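Local coordinates for protein N2152 (Neocallimastix frontalis, PDB 5U22) that probably hydrolyses glycosidic bonds as a family 39 glycoside hydrolase with polyspecific activity on rare arabinosyl substrates, at residues A69-G74 with V99-A104; D83-A88 with T137-N142. All coordinates share one frame; numbering follows the deposited sequence.

Contact 1 (A69-G74 with V99-A104); sequences APARAG and VTIELA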
ATOM      1  N   ALA A  69      11.542   4.463  -1.854  1.00 11.62           N
ATOM      2  CA  ALA A  69      12.577   5.411  -1.471  1.00 15.10           C
ATOM      3  C   ALA A  69      13.289   5.892  -2.722  1.00 13.48           C
ATOM      4  O   ALA A  69      13.314   5.178  -3.732  1.00 17.15           O
ATOM      5  CB  ALA A  69      13.584   4.780  -0.490  1.00 16.24           C
ATOM      6  N   PRO A  70      13.875   7.090  -2.685  1.00 13.97           N
ATOM      7  CA  PRO A  70      14.607   7.604  -3.847  1.00 19.19           C
ATOM      8  C   PRO A  70      15.916   6.867  -4.064  1.00 17.33           C
ATOM      9  O   PRO A  70      16.607   6.495  -3.115  1.00 16.80           O
ATOM     10  CB  PRO A  70      14.873   9.065  -3.469  1.00 15.02           C
ATOM     11  CG  PRO A  70      14.926   9.035  -1.935  1.00 13.52           C
ATOM     12  CD  PRO A  70      13.820   8.069  -1.580  1.00 15.06           C
ATOM     13  N   ALA A  71      16.287   6.700  -5.341  1.00 15.92           N
ATOM     14  CA  ALA A  71      17.554   6.039  -5.647  1.00 15.97           C
ATOM     15  C   ALA A  71      18.745   6.826  -5.102  1.00 16.24           C
ATOM     16  O   ALA A  71      19.760   6.228  -4.724  1.00 16.43           O
ATOM     17  CB  ALA A  71      17.694   5.829  -7.161  1.00 15.20           C
ATOM     18  N   ARG A  72      18.645   8.159  -5.064  1.00 15.08           N
ATOM     19  CA  ARG A  72      19.667   9.020  -4.486  1.00 16.86           C
ATOM     20  C   ARG A  72      19.000  10.101  -3.650  1.00 14.92           C
ATOM     21  O   ARG A  72      17.858  10.484  -3.905  1.00 15.59           O
ATOM     22  CB  ARG A  72      20.533   9.685  -5.561  1.00 15.97           C
ATOM     23  CG  ARG A  72      21.285   8.726  -6.447  1.00 14.89           C
ATOM     24  CD  ARG A  72      22.365   7.973  -5.680  1.00 17.93           C
ATOM     25  NE  ARG A  72      23.399   7.481  -6.582  1.00 18.01           N
ATOM     26  CZ  ARG A  72      24.348   6.598  -6.266  1.00 16.36           C
ATOM     27  NH1 ARG A  72      24.416   6.051  -5.059  1.00 15.49           N
ATOM     28  NH2 ARG A  72      25.250   6.265  -7.179  1.00 16.97           N
ATOM     29  N   ALA A  73      19.720  10.589  -2.646  1.00 14.00           N
ATOM     30  CA  ALA A  73      19.248  11.705  -1.840  1.00 13.53           C
ATOM     31  C   ALA A  73      20.413  12.647  -1.566  1.00 16.56           C
ATOM     32  O   ALA A  73      21.581  12.255  -1.626  1.00 18.64           O
ATOM     33  CB  ALA A  73      18.628  11.229  -0.516  1.00 14.65           C
ATOM     34  N   GLY A  74      20.084  13.886  -1.228  1.00 15.54           N
ATOM     35  CA  GLY A  74      21.131  14.833  -0.889  1.00 17.05           C
ATOM     36  C   GLY A  74      21.374  15.877  -1.955  1.00 16.88           C
ATOM     37  O   GLY A  74      20.462  16.245  -2.699  1.00 18.35           O
ATOM     38  N   VAL A  99      12.051  -2.764  -0.610  1.00 14.02           N
ATOM     39  CA  VAL A  99      11.917  -1.333  -0.863  1.00 13.62           C
ATOM     40  C   VAL A  99      12.070  -1.056  -2.355  1.00 14.43           C
ATOM     41  O   VAL A  99      12.975  -1.587  -3.013  1.00 17.53           O
ATOM     42  CB  VAL A  99      12.914  -0.506  -0.027  1.00 14.50           C
ATOM     43  CG1 VAL A  99      14.370  -0.938  -0.281  1.00 15.88           C
ATOM     44  CG2 VAL A  99      12.713   0.971  -0.297  1.00 14.77           C
ATOM     45  N   THR A 100      11.168  -0.235  -2.883  1.00 12.98           N
ATOM     46  CA  THR A 100      11.169   0.160  -4.287  1.00 14.41           C
ATOM     47  C   THR A 100      12.222   1.239  -4.519  1.00 14.47           C
ATOM     48  O   THR A 100      12.308   2.204  -3.753  1.00 15.48           O
ATOM     49  CB  THR A 100       9.789   0.699  -4.667  1.00 18.84           C
ATOM     50  OG1 THR A 100       8.792  -0.312  -4.455  1.00 17.07           O
ATOM     51  CG2 THR A 100       9.752   1.171  -6.121  1.00 16.51           C
ATOM     52  N   ILE A 101      13.006   1.091  -5.589  1.00 16.10           N
ATOM     53  CA  ILE A 101      13.982   2.102  -5.998  1.00 14.56           C
ATOM     54  C   ILE A 101      13.325   3.088  -6.961  1.00 15.77           C
ATOM     55  O   ILE A 101      13.080   2.757  -8.123  1.00 14.59           O
ATOM     56  CB  ILE A 101      15.200   1.457  -6.661  1.00 13.18           C
ATOM     57  CG1 ILE A 101      15.891   0.515  -5.679  1.00 12.67           C
ATOM     58  CG2 ILE A 101      16.153   2.542  -7.163  1.00 13.90           C
ATOM     59  CD1 ILE A 101      16.850  -0.468  -6.327  1.00 13.25           C
ATOM     60  N   GLU A 102      13.114   4.323  -6.514  1.00 15.51           N
ATOM     61  CA  GLU A 102      12.517   5.366  -7.365  1.00 13.61           C
ATOM     62  C   GLU A 102      13.641   6.123  -8.069  1.00 12.83           C
ATOM     63  O   GLU A 102      14.213   7.073  -7.534  1.00 12.73           O
ATOM     64  CB  GLU A 102      11.648   6.303  -6.535  1.00 14.42           C
ATOM     65  CG  GLU A 102      10.821   7.302  -7.379  1.00 13.71           C
ATOM     66  CD  GLU A 102      10.256   8.455  -6.546  1.00 23.74           C
ATOM     67  OE1 GLU A 102      10.741   8.666  -5.415  1.00 19.38           O
ATOM     68  OE2 GLU A 102       9.334   9.149  -7.027  1.00 18.24           O
ATOM     69  N   LEU A 103      13.969   5.698  -9.290  1.00 16.47           N
ATOM     70  CA  LEU A 103      15.105   6.293  -9.991  1.00 13.33           C
ATOM     71  C   LEU A 103      14.876   7.764 -10.320  1.00 16.29           C
ATOM     72  O   LEU A 103      15.846   8.525 -10.406  1.00 15.59           O
ATOM     73  CB  LEU A 103      15.393   5.512 -11.280  1.00 13.67           C
ATOM     74  CG  LEU A 103      15.882   4.071 -11.117  1.00 12.26           C
ATOM     75  CD1 LEU A 103      15.840   3.320 -12.453  1.00 16.19           C
ATOM     76  CD2 LEU A 103      17.294   4.073 -10.569  1.00 13.38           C
ATOM     77  N   ALA A 104      13.617   8.181 -10.522  1.00 18.60           N
ATOM     78  CA  ALA A 104      13.349   9.562 -10.922  1.00 17.98           C
ATOM     79  C   ALA A 104      13.949  10.556  -9.941  1.00 14.90           C
ATOM     80  O   ALA A 104      14.385  11.643 -10.339  1.00 16.85           O
ATOM     81  CB  ALA A 104      11.841   9.804 -11.043  1.00 16.27           C
TER

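Contact 2 (D83-A88 with T137-N142); sequences DVIKVA and TNFYGN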
ATOM      1  N   ASP A  83      17.870   7.897   1.103  1.00 15.64           N
ATOM      2  CA  ASP A  83      18.690   7.047   0.244  1.00 14.78           C
ATOM      3  C   ASP A  83      18.257   5.589   0.337  1.00 17.18           C
ATOM      4  O   ASP A  83      18.230   5.008   1.423  1.00 20.83           O
ATOM      5  CB  ASP A  83      20.159   7.192   0.628  1.00 16.88           C
ATOM      6  CG  ASP A  83      21.070   6.323  -0.217  1.00 20.53           C
ATOM      7  OD1 ASP A  83      21.270   5.147   0.150  1.00 25.92           O
ATOM      8  OD2 ASP A  83      21.595   6.822  -1.235  1.00 26.62           O
ATOM      9  N   VAL A  84      17.918   5.001  -0.814  1.00 15.79           N
ATOM     10  CA  VAL A  84      17.299   3.679  -0.808  1.00 14.37           C
ATOM     11  C   VAL A  84      18.277   2.607  -0.354  1.00 15.67           C
ATOM     12  O   VAL A  84      17.864   1.602   0.231  1.00 16.73           O
ATOM     13  CB  VAL A  84      16.716   3.350  -2.193  1.00 16.47           C
ATOM     14  CG1 VAL A  84      17.844   3.146  -3.232  1.00 17.84           C
ATOM     15  CG2 VAL A  84      15.778   2.120  -2.113  1.00 14.70           C
ATOM     16  N   ILE A  85      19.578   2.785  -0.598  1.00 14.15           N
ATOM     17  CA  ILE A  85      20.519   1.770  -0.134  1.00 17.74           C
ATOM     18  C   ILE A  85      20.598   1.777   1.388  1.00 18.48           C
ATOM     19  O   ILE A  85      20.619   0.715   2.025  1.00 18.21           O
ATOM     20  CB  ILE A  85      21.900   1.961  -0.791  1.00 18.39           C
ATOM     21  CG1 ILE A  85      21.801   1.626  -2.283  1.00 19.50           C
ATOM     22  CG2 ILE A  85      22.928   1.061  -0.111  1.00 23.12           C
ATOM     23  CD1 ILE A  85      23.091   1.786  -3.052  1.00 19.16           C
ATOM     24  N   LYS A  86      20.627   2.970   1.994  1.00 18.13           N
ATOM     25  CA  LYS A  86      20.566   3.067   3.449  1.00 19.66           C
ATOM     26  C   LYS A  86      19.238   2.549   3.985  1.00 19.61           C
ATOM     27  O   LYS A  86      19.195   1.917   5.046  1.00 17.44           O
ATOM     28  CB  LYS A  86      20.787   4.513   3.908  1.00 20.41           C
ATOM     29  CG  LYS A  86      22.162   5.110   3.577  1.00 21.56           C
ATOM     30  CD  LYS A  86      23.293   4.075   3.671  1.00 33.65           C
ATOM     31  CE  LYS A  86      23.668   3.718   5.105  1.00 36.69           C
ATOM     32  NZ  LYS A  86      24.028   2.269   5.242  1.00 44.08           N
ATOM     33  N   VAL A  87      18.138   2.815   3.277  1.00 17.96           N
ATOM     34  CA  VAL A  87      16.837   2.353   3.757  1.00 16.83           C
ATOM     35  C   VAL A  87      16.756   0.835   3.676  1.00 19.84           C
ATOM     36  O   VAL A  87      16.284   0.168   4.612  1.00 18.78           O
ATOM     37  CB  VAL A  87      15.708   3.031   2.960  1.00 18.07           C
ATOM     38  CG1 VAL A  87      14.359   2.390   3.278  1.00 17.16           C
ATOM     39  CG2 VAL A  87      15.674   4.519   3.270  1.00 17.46           C
ATOM     40  N   ALA A  88      17.226   0.262   2.557  1.00 17.44           N
ATOM     41  CA  ALA A  88      17.261  -1.190   2.419  1.00 15.60           C
ATOM     42  C   ALA A  88      18.086  -1.834   3.525  1.00 18.64           C
ATOM     43  O   ALA A  88      17.740  -2.917   4.013  1.00 15.78           O
ATOM     44  CB  ALA A  88      17.811  -1.576   1.044  1.00 16.81           C
ATOM     45  N   THR A 137      19.836  -7.595  -1.492  1.00 20.66           N
ATOM     46  CA  THR A 137      18.885  -8.094  -2.477  1.00 19.79           C
ATOM     47  C   THR A 137      17.444  -7.909  -2.008  1.00 23.46           C
ATOM     48  O   THR A 137      16.543  -8.553  -2.542  1.00 24.98           O
ATOM     49  CB  THR A 137      19.148  -9.569  -2.798  1.00 23.99           C
ATOM     50  OG1 THR A 137      19.231 -10.318  -1.575  1.00 27.41           O
ATOM     51  CG2 THR A 137      20.448  -9.729  -3.587  1.00 18.07           C
ATOM     52  N   ASN A 138      17.200  -7.046  -1.016  1.00 18.03           N
ATOM     53  CA  ASN A 138      15.829  -6.782  -0.591  1.00 17.98           C
ATOM     54  C   ASN A 138      15.222  -5.572  -1.291  1.00 21.32           C
ATOM     55  O   ASN A 138      14.330  -4.914  -0.736  1.00 18.62           O
ATOM     56  CB  ASN A 138      15.749  -6.634   0.931  1.00 15.01           C
ATOM     57  CG  ASN A 138      16.647  -5.542   1.482  1.00 19.82           C
ATOM     58  OD1 ASN A 138      17.580  -5.089   0.822  1.00 19.65           O
ATOM     59  ND2 ASN A 138      16.370  -5.115   2.715  1.00 19.04           N
ATOM     60  N   PHE A 139      15.675  -5.261  -2.500  1.00 15.11           N
ATOM     61  CA  PHE A 139      14.978  -4.281  -3.308  1.00 15.94           C
ATOM     62  C   PHE A 139      13.820  -4.947  -4.037  1.00 19.58           C
ATOM     63  O   PHE A 139      13.888  -6.119  -4.421  1.00 19.53           O
ATOM     64  CB  PHE A 139      15.924  -3.624  -4.313  1.00 18.04           C
ATOM     65  CG  PHE A 139      17.150  -3.044  -3.686  1.00 13.44           C
ATOM     66  CD1 PHE A 139      17.100  -1.830  -3.022  1.00 15.28           C
ATOM     67  CD2 PHE A 139      18.364  -3.722  -3.758  1.00 21.41           C
ATOM     68  CE1 PHE A 139      18.245  -1.285  -2.450  1.00 12.40           C
ATOM     69  CE2 PHE A 139      19.501  -3.198  -3.177  1.00 19.55           C
ATOM     70  CZ  PHE A 139      19.443  -1.971  -2.523  1.00 19.29           C
ATOM     71  N   TYR A 140      12.743  -4.186  -4.195  1.00 17.82           N
ATOM     72  CA  TYR A 140      11.545  -4.640  -4.887  1.00 14.65           C
ATOM     73  C   TYR A 140      11.702  -4.554  -6.397  1.00 15.52           C
ATOM     74  O   TYR A 140      11.153  -5.388  -7.130  1.00 14.45           O
ATOM     75  CB  TYR A 140      10.376  -3.776  -4.433  1.00 14.81           C
ATOM     76  CG  TYR A 140       8.983  -4.200  -4.839  1.00 18.84           C
ATOM     77  CD1 TYR A 140       8.474  -5.450  -4.500  1.00 18.67           C
ATOM     78  CD2 TYR A 140       8.146  -3.312  -5.509  1.00 14.34           C
ATOM     79  CE1 TYR A 140       7.165  -5.801  -4.841  1.00 16.42           C
ATOM     80  CE2 TYR A 140       6.852  -3.655  -5.845  1.00 15.67           C
ATOM     81  CZ  TYR A 140       6.370  -4.896  -5.519  1.00 16.38           C
ATOM     82  OH  TYR A 140       5.070  -5.207  -5.854  1.00 18.01           O
ATOM     83  N   GLY A 141      12.423  -3.548  -6.864  1.00 14.44           N
ATOM     84  CA  GLY A 141      12.662  -3.380  -8.284  1.00 13.99           C
ATOM     85  C   GLY A 141      13.192  -1.992  -8.552  1.00 16.29           C
ATOM     86  O   GLY A 141      13.254  -1.140  -7.660  1.00 16.06           O
ATOM     87  N   ASN A 142      13.608  -1.790  -9.800  1.00 15.53           N
ATOM     88  CA  ASN A 142      14.010  -0.481 -10.310  1.00 13.81           C
ATOM     89  C   ASN A 142      12.812   0.194 -10.968  1.00 15.13           C
ATOM     90  O   ASN A 142      12.312  -0.282 -11.991  1.00 19.46           O
ATOM     91  CB  ASN A 142      15.137  -0.604 -11.340  1.00 16.89           C
ATOM     92  CG  ASN A 142      16.433  -1.129 -10.752  1.00 22.29           C
ATOM     93  OD1 ASN A 142      17.093  -2.000 -11.335  1.00 23.07           O
ATOM     94  ND2 ASN A 142      16.807  -0.603  -9.608  1.00 15.75           N
TER

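Contact 1 (A69-G74 with V99-A104)
Ala69 and Glu102 bring two neighbouring parallel barrel strands, 66-70 and 98-102, together near their C-terminal ends. Ala69 uses both backbone polar atoms on the partner strand: its N donates to Thr100 O (3.0 Å), and its O accepts from Glu102 N (2.9 Å). These two bonds span Ile101, as expected for a parallel bridge. The methyl group of Ala69 meets CG2 of Val99 at 3.9 Å, on the face turned to helix 84-91, where Val84 touches both side chains.

Pro70 pairs with Glu102 without bonding to it, because only every other residue of a parallel strand bonds to a given neighbour; the next bond comes from Ala71. Ala71 N donates to Glu102 O at 3.0 Å, from above the carbonyl plane (55° out of it), which fits a chain already leaving the strand. Turned toward segment 99-104, CB of Ala71 lies 3.6 Å from CG2 of Ile101 and 3.9 Å from CD2 of Leu103. Phe127 of helix 117-134 closes over Ala71 and Ile101.

Glu102 shares the other face of the sheet with Pro70. Glu102 CB comes to 3.4 Å from Ala69 O, beside the carbonyl that its own N-H grips. With CG anti to the backbone N (chi1 -172°) and the rest of the chain extended, the carboxylate is carried away from the strand pair, toward His44 and Asn146; the Glu102 side chain lies about 5 Å from a bound bis-tris molecule. Arg68 offers it a long, weak ion pair.

The chemistry thus divides by face: alanine methyls and branched aliphatic side chains fit the sheet to its helices, while the opposite face presents an acid to the ligand-binding end of the barrel, from a backbone fixed by two of the three hydrogen bonds.

Contact 2 (D83-A88 with T137-N142)
The methyl group of Ala88, on helix 84-91, presses on the ring of Phe139, and this is where helix and strand 139-142 are packed tightly. CB of Ala88 lies 3.5 Å from CE1 of Phe139 and 3.9 Å from its CZ, approaching the ring obliquely. Phe139 swings its ring across to the helix with CG anti to the carbonyl carbon (chi1 -53°). The carbonyl O of Val84 comes up at the ring edge, close to the ring plane and 4.0 Å from CE1 of Phe139, while still accepting the helical N-H of Ala88.

Next to this packing, the amide of Asn138 bonds to the helix backbone. Its ND2 donates to Ala88 O at 2.9 Å in a nearly straight bond (171°); the acceptor lies in the amide plane, although the donor is tilted from the plane of the carbonyl. The other end of the amide is less well served: OD1 faces the Ala88 methyl and, though buried here, has no polar partner in the model.

Toward solvent the fit slackens. Partly exposed Ile85 brings CG1 no nearer than 4.3 Å to CZ of Phe139, and also leans on Asp130 and Ser134 of helix 117-134. One residue on, the side chain of exposed Lys86 lies against Glu49, and the backbone N of Lys86 donates at 2.9 Å to OD1 of Asp83, the N-cap of the helix.

Helix and strand segments run nearly antiparallel, at 159°, with their axes 10.6 Å apart. Such spacing and direction are typical of the alpha/beta (TIM) barrel, in which outer helices run back against parallel strands; here helix 84-91 reaches beyond strand 98-102 to touch the start of the following one.

Both contacts belong to one wall of the barrel, and strand 98-102 joins them: it pairs with strand 66-70 in contact 1 and, through Val99 O to Tyr140 N, with strand 139-143 of contact 2. Contact 1 is wholly buried, lies within the sheet and depends on backbone hydrogen bonding near the strand ends that face the ligand. Contact 2 joins sheet to helix, depends mainly on side chains, has a single hydrogen bond across it and grades into solvent at one margin. Val84 ties the two together: its CB packs on Pro70 O and its CG2 on the Phe139 ring. The polar emphasis moves from three backbone bonds of a short ladder to one side-chain amide.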